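Local coordinates for ribosomal-protein-serine acetyltransferase, putative (Vibrio cholerae O1 biovar eltor, PDB 2FCK), which is of unknown function but, as a member of the GNAT acetyltransferase family, probably transfers acetyl groups to N-terminal serine or alanine of a protein substrate, at residues Q13-R18 against F73-R78; V84-I89 against G102-D107; N156-A161 against V176-P181. All blocks are in the same frame, centred on the assembly; numbering follows the deposited sequence. Where two conformers were deposited one is given.

Interaction 1: Q13-R18 against F73-R78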
loop_
_atom_site.group_PDB
_atom_site.type_symbol
_atom_site.label_atom_id
_atom_site.label_comp_id
_atom_site.label_asym_id
_atom_site.label_seq_id
_atom_site.Cartn_x
_atom_site.Cartn_y
_atom_site.Cartn_z
ATOM N N GLN A 13 27.187 2.224 -12.687
ATOM C CA GLN A 13 28.514 2.679 -13.135
ATOM C C GLN A 13 29.255 3.475 -12.047
ATOM O O GLN A 13 30.468 3.258 -11.778
ATOM C CB GLN A 13 28.371 3.534 -14.409
ATOM C CG GLN A 13 29.729 4.043 -14.860
ATOM C CD GLN A 13 29.658 5.167 -15.873
ATOM O OE1 GLN A 13 28.589 5.648 -16.229
ATOM N NE2 GLN A 13 30.830 5.637 -16.293
ATOM N N ARG A 14 28.528 4.390 -11.410
ATOM C CA ARG A 14 29.156 5.319 -10.468
ATOM C C ARG A 14 28.805 5.118 -8.986
ATOM O O ARG A 14 29.478 5.688 -8.114
ATOM C CB ARG A 14 28.855 6.754 -10.883
ATOM C CG ARG A 14 29.340 7.115 -12.310
ATOM C CD ARG A 14 28.970 8.532 -12.615
ATOM N NE ARG A 14 27.521 8.718 -12.711
ATOM C CZ ARG A 14 26.936 9.890 -12.935
ATOM N NH1 ARG A 14 25.610 9.978 -13.024
ATOM N NH2 ARG A 14 27.694 10.989 -13.105
ATOM N N LEU A 15 27.790 4.291 -8.722
ATOM C CA LEU A 15 27.136 4.220 -7.391
ATOM C C LEU A 15 26.989 2.811 -6.846
ATOM O O LEU A 15 26.900 1.827 -7.603
ATOM C CB LEU A 15 25.734 4.921 -7.404
ATOM C CG LEU A 15 25.680 6.332 -7.949
ATOM C CD1 LEU A 15 24.189 6.800 -8.077
ATOM C CD2 LEU A 15 26.559 7.289 -7.108
ATOM N N GLN A 16 26.945 2.728 -5.515
ATOM C CA GLN A 16 26.781 1.468 -4.824
ATOM C C GLN A 16 25.621 1.682 -3.873
ATOM O O GLN A 16 25.701 2.550 -2.993
ATOM C CB GLN A 16 28.062 1.146 -4.045
ATOM C CG GLN A 16 27.995 -0.107 -3.255
ATOM C CD GLN A 16 29.165 -0.199 -2.282
ATOM O OE1 GLN A 16 29.447 0.750 -1.529
ATOM N NE2 GLN A 16 29.886 -1.306 -2.346
ATOM N N LEU A 17 24.563 0.899 -4.061
ATOM C CA LEU A 17 23.353 0.998 -3.249
ATOM C C LEU A 17 23.416 -0.177 -2.265
ATOM O O LEU A 17 23.428 -1.327 -2.699
ATOM C CB LEU A 17 22.082 0.882 -4.134
ATOM C CG LEU A 17 21.615 2.163 -4.847
ATOM C CD1 LEU A 17 22.689 2.708 -5.837
ATOM C CD2 LEU A 17 20.350 1.797 -5.595
ATOM N N ARG A 18 23.394 0.104 -0.959
ATOM C CA ARG A 18 23.559 -0.945 0.058
ATOM C C ARG A 18 23.101 -0.457 1.425
ATOM O O ARG A 18 22.872 0.743 1.625
ATOM C CB ARG A 18 25.044 -1.344 0.146
ATOM C CG ARG A 18 26.019 -0.170 0.448
ATOM C CD ARG A 18 27.364 -0.733 0.896
ATOM N NE ARG A 18 28.373 0.296 1.103
ATOM C CZ ARG A 18 28.554 0.939 2.253
ATOM N NH1 ARG A 18 27.736 0.702 3.278
ATOM N NH2 ARG A 18 29.525 1.841 2.358
ATOM N N PHE A 73 18.242 1.778 1.048
ATOM C CA PHE A 73 19.596 1.731 0.541
ATOM C C PHE A 73 20.287 3.072 0.714
ATOM O O PHE A 73 19.807 4.118 0.205
ATOM C CB PHE A 73 19.615 1.450 -0.962
ATOM C CG PHE A 73 19.041 0.112 -1.353
ATOM C CD1 PHE A 73 17.666 -0.036 -1.560
ATOM C CD2 PHE A 73 19.903 -0.971 -1.621
ATOM C CE1 PHE A 73 17.130 -1.264 -1.969
ATOM C CE2 PHE A 73 19.359 -2.200 -2.028
ATOM C CZ PHE A 73 17.992 -2.344 -2.206
ATOM N N GLY A 74 21.432 3.063 1.387
ATOM C CA GLY A 74 22.328 4.207 1.252
ATOM C C GLY A 74 22.884 4.224 -0.175
ATOM O O GLY A 74 23.188 3.170 -0.777
ATOM N N VAL A 75 23.049 5.412 -0.713
ATOM C CA VAL A 75 23.651 5.540 -2.046
ATOM C C VAL A 75 25.058 6.090 -1.871
ATOM O O VAL A 75 25.219 7.228 -1.414
ATOM C CB VAL A 75 22.795 6.480 -2.957
ATOM C CG1 VAL A 75 23.455 6.657 -4.384
ATOM C CG2 VAL A 75 21.345 5.938 -3.098
ATOM N N PHE A 76 26.058 5.259 -2.207
ATOM C CA PHE A 76 27.456 5.632 -2.058
ATOM C C PHE A 76 28.150 5.792 -3.408
ATOM O O PHE A 76 28.016 4.954 -4.289
ATOM C CB PHE A 76 28.196 4.579 -1.259
ATOM C CG PHE A 76 27.714 4.418 0.145
ATOM C CD1 PHE A 76 26.651 3.564 0.435
ATOM C CD2 PHE A 76 28.344 5.104 1.194
ATOM C CE1 PHE A 76 26.213 3.397 1.757
ATOM C CE2 PHE A 76 27.899 4.943 2.528
ATOM C CZ PHE A 76 26.838 4.093 2.809
ATOM N N GLU A 77 28.935 6.862 -3.523
ATOM C CA GLU A 77 29.751 7.092 -4.694
ATOM C C GLU A 77 30.858 6.046 -4.665
ATOM O O GLU A 77 31.523 5.849 -3.648
ATOM C CB GLU A 77 30.298 8.525 -4.618
ATOM C CG GLU A 77 31.037 9.035 -5.812
ATOM C CD GLU A 77 31.296 10.520 -5.639
ATOM O OE1 GLU A 77 31.833 10.919 -4.575
ATOM O OE2 GLU A 77 30.925 11.290 -6.537
ATOM N N ARG A 78 31.022 5.323 -5.765
ATOM C CA ARG A 78 31.820 4.121 -5.748
ATOM C C ARG A 78 33.290 4.486 -5.522
ATOM O O ARG A 78 33.957 3.836 -4.757
ATOM C CB ARG A 78 31.671 3.330 -7.048
ATOM C CG ARG A 78 30.351 2.618 -7.209
ATOM C CD ARG A 78 30.276 1.861 -8.518
ATOM N NE ARG A 78 31.150 0.682 -8.491
ATOM C CZ ARG A 78 31.479 -0.034 -9.565
ATOM N NH1 ARG A 78 31.056 0.334 -10.767
ATOM N NH2 ARG A 78 32.273 -1.106 -9.431
#

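Interaction 2: V84-I89 against G102-D107. With NO3 (nitrate ion), chain C.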
loop_
_atom_site.group_PDB
_atom_site.type_symbol
_atom_site.label_atom_id
_atom_site.label_comp_id
_atom_site.label_asym_id
_atom_site.label_seq_id
_atom_site.Cartn_x
_atom_site.Cartn_y
_atom_site.Cartn_z
ATOM N N VAL A 84 25.757 9.831 -0.630
ATOM C CA VAL A 84 25.127 10.973 -1.353
ATOM C C VAL A 84 23.632 11.102 -1.148
ATOM O O VAL A 84 23.009 12.110 -1.533
ATOM C CB VAL A 84 25.418 10.956 -2.901
ATOM C CG1 VAL A 84 26.909 10.842 -3.152
ATOM C CG2 VAL A 84 24.663 9.847 -3.589
ATOM N N GLY A 85 23.050 10.089 -0.500
ATOM C CA GLY A 85 21.600 10.068 -0.325
ATOM C C GLY A 85 21.087 8.665 -0.071
ATOM O O GLY A 85 21.872 7.757 0.300
HETATM N N MSE A 86 19.776 8.490 -0.242
HETATM C CA MSE A 86 19.156 7.169 -0.024
HETATM C C MSE A 86 18.034 6.993 -1.037
HETATM O O MSE A 86 17.388 7.973 -1.461
HETATM C CB MSE A 86 18.618 7.060 1.393
HETATM C CG MSE A 86 19.717 7.005 2.453
HETATM SE SE MSE A 86 18.898 6.608 4.205
HETATM C CE MSE A 86 18.857 4.664 3.976
ATOM N N VAL A 87 17.821 5.748 -1.435
ATOM C CA VAL A 87 16.627 5.363 -2.181
ATOM C C VAL A 87 16.050 4.169 -1.438
ATOM O O VAL A 87 16.809 3.336 -0.908
ATOM C CB VAL A 87 16.931 5.025 -3.681
ATOM C CG1 VAL A 87 17.391 6.310 -4.463
ATOM C CG2 VAL A 87 17.940 3.828 -3.814
ATOM N N ALA A 88 14.729 4.112 -1.361
ATOM C CA ALA A 88 14.126 3.040 -0.565
ATOM C C ALA A 88 12.900 2.449 -1.178
ATOM O O ALA A 88 12.091 3.184 -1.762
ATOM C CB ALA A 88 13.788 3.564 0.823
ATOM N N ILE A 89 12.705 1.147 -0.939
ATOM C CA ILE A 89 11.350 0.580 -1.042
ATOM C C ILE A 89 10.763 0.720 0.364
ATOM O O ILE A 89 11.243 0.082 1.327
ATOM C CB ILE A 89 11.339 -0.915 -1.445
ATOM C CG1 ILE A 89 12.048 -1.135 -2.786
ATOM C CG2 ILE A 89 9.879 -1.417 -1.580
ATOM C CD1 ILE A 89 12.464 -2.569 -3.065
ATOM N N GLY A 102 10.658 5.744 -1.893
ATOM C CA GLY A 102 11.012 7.050 -1.386
ATOM C C GLY A 102 12.485 7.255 -1.657
ATOM O O GLY A 102 13.194 6.315 -2.026
ATOM N N TYR A 103 12.945 8.484 -1.504
ATOM C CA TYR A 103 14.344 8.793 -1.742
ATOM C C TYR A 103 14.668 10.206 -1.254
ATOM O O TYR A 103 13.752 11.040 -1.069
ATOM C CB TYR A 103 14.731 8.715 -3.264
ATOM C CG TYR A 103 13.703 9.477 -4.114
ATOM C CD1 TYR A 103 13.864 10.829 -4.369
ATOM C CD2 TYR A 103 12.580 8.825 -4.598
ATOM C CE1 TYR A 103 12.870 11.551 -5.142
ATOM C CE2 TYR A 103 11.590 9.512 -5.357
ATOM C CZ TYR A 103 11.748 10.853 -5.606
ATOM O OH TYR A 103 10.782 11.507 -6.371
ATOM N N TRP A 104 15.953 10.465 -1.072
ATOM C CA TRP A 104 16.392 11.834 -0.836
ATOM C C TRP A 104 17.832 11.896 -1.293
ATOM O O TRP A 104 18.600 10.993 -1.064
ATOM C CB TRP A 104 16.183 12.276 0.622
ATOM C CG TRP A 104 16.675 11.362 1.693
ATOM C CD1 TRP A 104 15.961 10.463 2.391
ATOM C CD2 TRP A 104 18.016 11.304 2.191
ATOM N NE1 TRP A 104 16.775 9.834 3.324
ATOM C CE2 TRP A 104 18.040 10.339 3.218
ATOM C CE3 TRP A 104 19.194 11.994 1.875
ATOM C CZ2 TRP A 104 19.210 10.035 3.933
ATOM C CZ3 TRP A 104 20.351 11.710 2.586
ATOM C CH2 TRP A 104 20.350 10.725 3.597
ATOM N N ILE A 105 18.173 12.936 -2.049
ATOM C CA ILE A 105 19.514 12.999 -2.601
ATOM C C ILE A 105 20.017 14.420 -2.340
ATOM O O ILE A 105 19.256 15.374 -2.510
ATOM C CB ILE A 105 19.534 12.753 -4.160
ATOM C CG1 ILE A 105 18.886 11.401 -4.530
ATOM C CG2 ILE A 105 20.958 12.872 -4.721
ATOM C CD1 ILE A 105 19.758 10.196 -4.189
ATOM N N GLY A 106 21.270 14.516 -1.903
ATOM C CA GLY A 106 21.875 15.803 -1.610
ATOM C C GLY A 106 21.948 16.627 -2.877
ATOM O O GLY A 106 22.266 16.116 -3.957
ATOM N N ASP A 107 21.622 17.908 -2.699
ATOM C CA ASP A 107 21.570 18.959 -3.669
ATOM C C ASP A 107 22.754 18.886 -4.701
ATOM O O ASP A 107 22.537 18.856 -5.925
ATOM C CB ASP A 107 21.487 20.303 -2.858
ATOM C CG ASP A 107 20.621 20.178 -1.498
ATOM O OD1 ASP A 107 19.916 21.156 -1.091
ATOM O OD2 ASP A 107 20.611 19.117 -0.808
HETATM N N NO3 C . 15.521 14.472 -3.557
HETATM O O1 NO3 C . 16.215 14.973 -2.462
HETATM O O2 NO3 C . 14.169 14.217 -3.432
HETATM O O3 NO3 C . 16.144 14.204 -4.765
#

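Interaction 3: N156-A161 against V176-P181. With NO3 (nitrate ion), chain F.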
loop_
_atom_site.group_PDB
_atom_site.type_symbol
_atom_site.label_atom_id
_atom_site.label_comp_id
_atom_site.label_asym_id
_atom_site.label_seq_id
_atom_site.Cartn_x
_atom_site.Cartn_y
_atom_site.Cartn_z
ATOM N N ASN A 156 4.824 9.240 -13.755
ATOM C CA ASN A 156 3.693 10.035 -14.197
ATOM C C ASN A 156 2.957 10.588 -12.996
ATOM O O ASN A 156 2.608 9.848 -12.084
ATOM C CB ASN A 156 2.753 9.173 -15.033
ATOM C CG ASN A 156 3.391 8.764 -16.362
ATOM O OD1 ASN A 156 3.965 9.588 -17.087
ATOM N ND2 ASN A 156 3.321 7.475 -16.667
ATOM N N ARG A 157 2.704 11.884 -12.997
ATOM C CA ARG A 157 1.966 12.448 -11.870
ATOM C C ARG A 157 0.519 12.036 -11.926
ATOM O O ARG A 157 -0.119 12.074 -13.001
ATOM C CB ARG A 157 2.101 13.976 -11.896
ATOM C CG ARG A 157 1.292 14.677 -10.829
ATOM C CD ARG A 157 1.031 16.102 -11.242
ATOM N NE ARG A 157 1.524 16.998 -10.196
ATOM C CZ ARG A 157 0.768 17.417 -9.184
ATOM N NH1 ARG A 157 1.275 18.212 -8.250
ATOM N NH2 ARG A 157 -0.489 17.036 -9.112
ATOM N N GLU A 158 -0.001 11.645 -10.764
ATOM C CA GLU A 158 -1.413 11.416 -10.609
ATOM C C GLU A 158 -1.897 12.450 -9.609
ATOM O O GLU A 158 -1.797 13.653 -9.822
ATOM C CB GLU A 158 -1.711 9.967 -10.165
ATOM C CG GLU A 158 -1.293 8.944 -11.266
ATOM C CD GLU A 158 -1.423 7.488 -10.889
ATOM O OE1 GLU A 158 -1.892 7.183 -9.772
ATOM O OE2 GLU A 158 -1.073 6.633 -11.741
ATOM N N GLN A 159 -2.365 11.981 -8.480
ATOM C CA GLN A 159 -3.171 12.788 -7.634
ATOM C C GLN A 159 -2.420 13.624 -6.601
ATOM O O GLN A 159 -1.293 13.295 -6.215
ATOM C CB GLN A 159 -4.160 11.862 -6.936
ATOM C CG GLN A 159 -5.398 12.547 -6.539
ATOM C CD GLN A 159 -6.488 12.562 -7.587
ATOM O OE1 GLN A 159 -7.607 12.955 -7.291
ATOM N NE2 GLN A 159 -6.175 12.153 -8.805
ATOM N N LEU A 160 -3.055 14.712 -6.166
ATOM C CA LEU A 160 -2.717 15.310 -4.915
ATOM C C LEU A 160 -3.687 14.625 -3.927
ATOM O O LEU A 160 -4.910 14.831 -4.014
ATOM C CB LEU A 160 -3.059 16.806 -4.953
ATOM C CG LEU A 160 -2.821 17.582 -3.651
ATOM C CD1 LEU A 160 -1.404 17.437 -3.219
ATOM C CD2 LEU A 160 -3.129 19.101 -3.904
ATOM N N ALA A 161 -3.142 13.834 -3.032
ATOM C CA ALA A 161 -3.945 12.955 -2.169
ATOM C C ALA A 161 -3.867 13.392 -0.703
ATOM O O ALA A 161 -2.784 13.383 -0.112
ATOM C CB ALA A 161 -3.439 11.577 -2.333
ATOM N N VAL A 176 1.055 11.877 -5.605
ATOM C CA VAL A 176 1.342 10.508 -6.011
ATOM C C VAL A 176 1.813 10.482 -7.459
ATOM O O VAL A 176 1.115 11.006 -8.337
ATOM C CB VAL A 176 0.030 9.671 -5.882
ATOM C CG1 VAL A 176 0.230 8.264 -6.433
ATOM C CG2 VAL A 176 -0.437 9.717 -4.423
ATOM N N PHE A 177 2.999 9.900 -7.672
ATOM C CA PHE A 177 3.481 9.602 -9.016
ATOM C C PHE A 177 3.500 8.080 -9.175
ATOM O O PHE A 177 3.790 7.357 -8.194
ATOM C CB PHE A 177 4.922 10.116 -9.187
ATOM C CG PHE A 177 5.054 11.604 -9.096
ATOM C CD1 PHE A 177 5.142 12.384 -10.241
ATOM C CD2 PHE A 177 5.089 12.216 -7.835
ATOM C CE1 PHE A 177 5.275 13.764 -10.137
ATOM C CE2 PHE A 177 5.237 13.583 -7.691
ATOM C CZ PHE A 177 5.299 14.382 -8.882
ATOM N N SER A 178 3.318 7.597 -10.409
ATOM C CA SER A 178 3.405 6.176 -10.673
ATOM C C SER A 178 4.429 5.841 -11.750
ATOM O O SER A 178 4.743 6.656 -12.616
ATOM C CB SER A 178 2.036 5.623 -11.119
ATOM O OG SER A 178 1.757 6.080 -12.431
ATOM N N LEU A 179 4.918 4.609 -11.670
ATOM C CA LEU A 179 5.712 4.013 -12.735
ATOM C C LEU A 179 5.116 2.643 -13.022
ATOM O O LEU A 179 4.781 1.904 -12.077
ATOM C CB LEU A 179 7.162 3.808 -12.241
ATOM C CG LEU A 179 7.928 5.074 -11.898
ATOM C CD1 LEU A 179 8.667 4.931 -10.584
ATOM C CD2 LEU A 179 8.857 5.359 -13.004
ATOM N N ILE A 180 4.999 2.310 -14.310
ATOM C CA ILE A 180 4.650 0.963 -14.723
ATOM C C ILE A 180 5.679 0.436 -15.717
ATOM O O ILE A 180 6.381 1.228 -16.354
ATOM C CB ILE A 180 3.224 0.828 -15.313
ATOM C CG1 ILE A 180 3.116 1.511 -16.678
ATOM C CG2 ILE A 180 2.184 1.333 -14.290
ATOM C CD1 ILE A 180 1.706 1.421 -17.328
ATOM N N PRO A 181 5.816 -0.893 -15.803
ATOM C CA PRO A 181 6.884 -1.364 -16.711
ATOM C C PRO A 181 6.653 -1.018 -18.189
ATOM O O PRO A 181 7.600 -0.895 -19.000
ATOM C CB PRO A 181 6.893 -2.878 -16.496
ATOM C CG PRO A 181 6.238 -3.107 -15.196
ATOM C CD PRO A 181 5.185 -2.011 -15.084
ATOM O OXT PRO A 181 5.507 -0.836 -18.613
HETATM N N NO3 F . 0.055 20.328 -5.873
HETATM O O1 NO3 F . -0.917 19.661 -6.650
HETATM O O2 NO3 F . -0.307 21.325 -4.945
HETATM O O3 NO3 F . 1.410 20.009 -6.013
HETATM O O HOH W 1 2.737 5.477 -14.896
#

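Interaction 1: Q13-R18 against F73-R78
Strand 15-18 runs antiparallel to strand 73-77, with axes 4.5 Å apart at closest approach and N-to-C directions 162° apart. Gln16 and Phe76 form a hydrogen-bonded pair through both backbone amides, Phe76 N to Gln16 O being 2.8 Å. Leu15 faces Glu77 and Leu17 faces Val75 in non-hydrogen-bonded pairs. Arg18 pairs with Gly74, where the bond from Gly74 N to Arg18 O is weak.

On the face bearing Gln16, Arg18 and Phe76, the Arg18 guanidinium lies flat on the Phe76 ring. Its CZ stands 3.6 Å from the ring centroid and the two planes are only 12° apart, a stacked cation-pi contact. Arg18 NE turns to Gln16 OE1 at 2.9 Å, staying close to its own guanidinium plane but meeting the amide from above. With Glu24 taking NH2 in a salt bridge, these bonds help to fix the rotation of the guanidinium over the ring.

The pair fits the opening of the GNAT fold, where two helices, here 25-33 and 51-66, separate adjacent antiparallel strands. Their other face carries Leu15, Leu17 and Val75: Leu15 CD1 meets Val75 CG1 at 3.8 Å, and Tyr114 of helix 114-129 packs on Leu15. The Phe73 ring turns its edge to the Leu17-Arg18 backbone, and Phe73 CD2 lies 3.8 Å from Leu17 CB.

Beyond the strand end, Arg78 N donates to Arg14 O. CG of Arg78 is anti to its carbonyl carbon (chi1 -73°), and the chain passes over the Leu15 backbone before bending at chi3, bringing Arg78 NH1 to Gln13 O at 3.1 Å, above the carbonyl plane.

Interaction 2: V84-I89 against G102-D107
Strands 84-89 and 102-105 are almost exactly antiparallel, their axes 4.6 Å apart and their directions differing by 175°. Met86 with Trp104 and Ala88 with Gly102 are hydrogen-bonded pairs, each joined by two backbone N-H...O hydrogen bonds. Gly85 with Ile105 and Val87 with Tyr103 are non-hydrogen-bonded pairs. A further bond from Gly106 N to Val84 O, 3.0 Å long and nearly straight, extends the pairing to the N-cap of helix 107-110.

The Trp104 indole doubles back over the neighbouring strand. Its CG sits between the backbone N and the carbonyl carbon (chi1 49°), which lays one ring face across Gly85 and Met86. Gly85 CA comes within 3.6 Å of Trp104 CZ3, and Met86 CB stands 4.1 Å from the centroid of the five-membered ring in a CH-pi contact over the face. Met86, present as selenomethionine, runs alongside the ring; in the conformer given, SE stands obliquely to it, a doubtful Met-aromatic contact since a second copy was built. Leu38, Val42 and Trp44 also pack on the indole.

This is the hairpin of strands 83-93 and 98-105 at the middle of the GNAT sheet. Strand 98-105 continues into a parallel pair with strand 134-139, the pair that in GNAT enzymes splays apart to admit acetyl-CoA. A nitrate, probably from the crystallisation liquor, takes the Ile105 amide that points away from strand 84-89: Ile105 N reaches its O1 at 2.9 Å with an N-H...O angle of 175°, and the ion may mark that site.

On the opposite face, Val87 CG1 touches Tyr103 CB at 3.8 Å. The Tyr103 ring leads away from the hairpin, its edge passing the nitrate O2 at 3.4 Å from Tyr103 CE1, and its OH bonds to Ser146 O in helix 144-152.

Interaction 3: N156-A161 against V176-P181
Asn156 begins an antiparallel pairing, at 141° between strand directions, of the last two long strands of the GNAT sheet, 156-164 and 170-179. Its N and O bond to O and N of Ser178 in a hydrogen-bonded pair, and a water accepts from Asn156 ND2 and donates to Ser178 OG, both at 2.7 Å.

Arg157 faces Phe177 in a non-hydrogen-bonded pair. Arg157 CB touches Phe177 CE1 at 3.6 Å, while CG, anti to the backbone N (chi1 176°), leads the chain outward until Arg157 NH1 hydrogen-bonds O1 of a nitrate, probably from the crystallisation liquor, at 3.1 Å, with a weaker bond to O3.

At Glu158 and Gln159 the strand makes a beta bulge, for both residues stand against Val176: Glu158 N gives to Val176 O at 2.7 Å, and Val176 N gives to Gln159 O at 2.8 Å. In the Glu158 conformer modelled here, one of two, Ser178 OG donates to OE2 from above the carboxylate plane and Arg134 forms a salt bridge with OE1. Glu158 and Gln159 also pack against Gln159 and Glu158 of the second subunit, so the bulge lies at the dimer interface.

Last in line, Ala161 CB closes on Val176 CG2 at 4.1 Å.

Overall arrangement
From the N terminus, interaction 1 closes a long loop that includes helices 25-33 and 51-66, bringing strand 71-77 back beside strand 15-18. Interaction 2 follows by closing the short hairpin of strands 83-93 and 98-105. After helices 114-129 and 144-152, interaction 3 closes the short C-terminal excursion through strand 166-167, joining strand 156-164 to strand 170-179. The three are in series, neither nested nor crossed. Interactions 1 and 2 touch directly, Val75 O lying 2.8 Å from Val84 N where strands 71-77 and 83-93 adjoin. Interaction 3 is centred about 26 Å from the centre of interaction 1, across the chain's centre, reached in the sheet through strand 134-139.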